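Local coordinates for nuclease-like protein (Chaetomium thermophilum, PDB 6GRB), which is the junction-resolving enzyme GEN1, a structure-selective nuclease that probably cuts four-way DNA junctions and 5'-flaps with the help of metal ions, at residues Glu122-Cys125 with Ala126-Gln130. Sequence-based numbering, arbitrary orientation.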
loop_
_atom_site.group_PDB
_atom_site.type_symbol
_atom_site.label_atom_id
_atom_site.label_comp_id
_atom_site.label_asym_id
_atom_site.label_seq_id
_atom_site.Cartn_x
_atom_site.Cartn_y
_atom_site.Cartn_z
ATOM N N GLU A 122 -10.260 -0.557 -5.258
ATOM C CA GLU A 122 -10.170 -1.246 -3.963
ATOM C C GLU A 122 -10.572 -2.706 -4.093
ATOM O O GLU A 122 -9.958 -3.587 -3.472
ATOM C CB GLU A 122 -11.046 -0.582 -2.898
ATOM C CG GLU A 122 -11.072 0.935 -2.943
ATOM C CD GLU A 122 -12.121 1.494 -3.911
ATOM O OE1 GLU A 122 -13.332 1.189 -3.691
ATOM O OE2 GLU A 122 -11.738 2.229 -4.878
ATOM N N ALA A 123 -11.640 -2.978 -4.851
ATOM C CA ALA A 123 -12.056 -4.360 -5.040
ATOM C C ALA A 123 -11.000 -5.139 -5.794
ATOM O O ALA A 123 -10.803 -6.327 -5.524
ATOM C CB ALA A 123 -13.393 -4.433 -5.767
ATOM N N GLU A 124 -10.284 -4.482 -6.705
ATOM C CA GLU A 124 -9.331 -5.198 -7.540
ATOM C C GLU A 124 -8.029 -5.454 -6.793
ATOM O O GLU A 124 -7.487 -6.568 -6.874
ATOM C CB GLU A 124 -9.094 -4.435 -8.829
ATOM C CG GLU A 124 -7.945 -4.927 -9.623
ATOM C CD GLU A 124 -8.348 -5.994 -10.625
ATOM O OE1 GLU A 124 -7.485 -6.405 -11.446
ATOM O OE2 GLU A 124 -9.525 -6.416 -10.597
ATOM N N CYS A 125 -7.538 -4.451 -6.042
ATOM C CA CYS A 125 -6.405 -4.662 -5.144
ATOM C C CYS A 125 -6.633 -5.886 -4.261
ATOM O O CYS A 125 -5.775 -6.778 -4.171
ATOM C CB CYS A 125 -6.172 -3.431 -4.267
ATOM S SG CYS A 125 -5.551 -1.953 -5.109
ATOM N N ALA A 126 -7.788 -5.931 -3.586
ATOM C CA ALA A 126 -8.090 -7.043 -2.691
ATOM C C ALA A 126 -8.114 -8.368 -3.448
ATOM O O ALA A 126 -7.610 -9.390 -2.960
ATOM C CB ALA A 126 -9.425 -6.795 -1.987
ATOM N N TYR A 127 -8.715 -8.371 -4.638
ATOM C CA TYR A 127 -8.728 -9.576 -5.454
ATOM C C TYR A 127 -7.306 -10.003 -5.825
ATOM O O TYR A 127 -6.989 -11.193 -5.814
ATOM C CB TYR A 127 -9.596 -9.336 -6.693
ATOM C CG TYR A 127 -9.798 -10.553 -7.565
ATOM C CD1 TYR A 127 -10.354 -11.719 -7.055
ATOM C CD2 TYR A 127 -9.424 -10.541 -8.892
ATOM C CE1 TYR A 127 -10.536 -12.825 -7.839
ATOM C CE2 TYR A 127 -9.617 -11.642 -9.697
ATOM C CZ TYR A 127 -10.165 -12.781 -9.166
ATOM O OH TYR A 127 -10.335 -13.880 -9.985
ATOM N N LEU A 128 -6.429 -9.049 -6.154
ATOM C CA LEU A 128 -5.052 -9.414 -6.504
ATOM C C LEU A 128 -4.322 -10.045 -5.323
ATOM O O LEU A 128 -3.421 -10.862 -5.514
ATOM C CB LEU A 128 -4.269 -8.190 -6.990
ATOM C CG LEU A 128 -4.690 -7.461 -8.255
ATOM C CD1 LEU A 128 -3.727 -6.314 -8.590
ATOM C CD2 LEU A 128 -4.891 -8.402 -9.433
ATOM N N GLU A 129 -4.685 -9.666 -4.104
ATOM C CA GLU A 129 -4.051 -10.246 -2.931
ATOM C C GLU A 129 -4.566 -11.655 -2.658
ATOM O O GLU A 129 -3.779 -12.549 -2.334
ATOM C CB GLU A 129 -4.255 -9.348 -1.702
ATOM C CG GLU A 129 -4.082 -10.108 -0.423
ATOM C CD GLU A 129 -4.262 -9.278 0.824
ATOM O OE1 GLU A 129 -4.807 -8.169 0.754
ATOM O OE2 GLU A 129 -3.858 -9.745 1.902
ATOM N N GLN A 130 -5.870 -11.896 -2.802
ATOM C CA GLN A 130 -6.347 -13.240 -2.522
ATOM C C GLN A 130 -5.998 -14.228 -3.640
ATOM O O GLN A 130 -5.941 -15.433 -3.381
ATOM C CB GLN A 130 -7.853 -13.211 -2.198
ATOM C CG GLN A 130 -8.842 -13.097 -3.334
ATOM C CD GLN A 130 -10.279 -12.751 -2.823
ATOM O OE1 GLN A 130 -10.632 -13.011 -1.643
ATOM N NE2 GLN A 130 -11.099 -12.150 -3.708
#
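Glu124 and Leu128, one helical turn apart, meet through both backbone and side chain. Leu128 N donates to Glu124 O at 2.8 Å, nearly in line with the carbonyl, while Leu128 CG rests 3.2 Å from that same oxygen. Further out, the branch methyl Leu128 CD2 lies 3.8 Å from Glu124 OE1. The Glu124 chain reaches there because CG stands anti to the backbone N (chi1 168°) and the chain then bends at chi2. The same alpha-helical i+4 to i bonding continues on both sides: Ala126 N to Glu122 O at 3.2 Å, Tyr127 N to Ala123 O, and Glu129 N to Cys125 O. The carboxylate of Glu124 is buried but not left without partners, since OE1 is hydrogen-bonded to His115 NE2 and Ser283 OG, which probably fix its rotation. Glu129, extended beyond CG, is hydrogen-bonded through OE1 to Ser149 OG and through OE2 to Val151 N. Glu122, near the start of this helix in the XPG I-region, is a metal ligand in structures of this protein; its nearest side-chain atom is about 2 Å from a bound magnesium ion. Around helix 121-130, Cys125 packs on strands 73-78 and 136-138 of the central mixed sheet, and Tyr127 and Leu128 pack against helix 285-294.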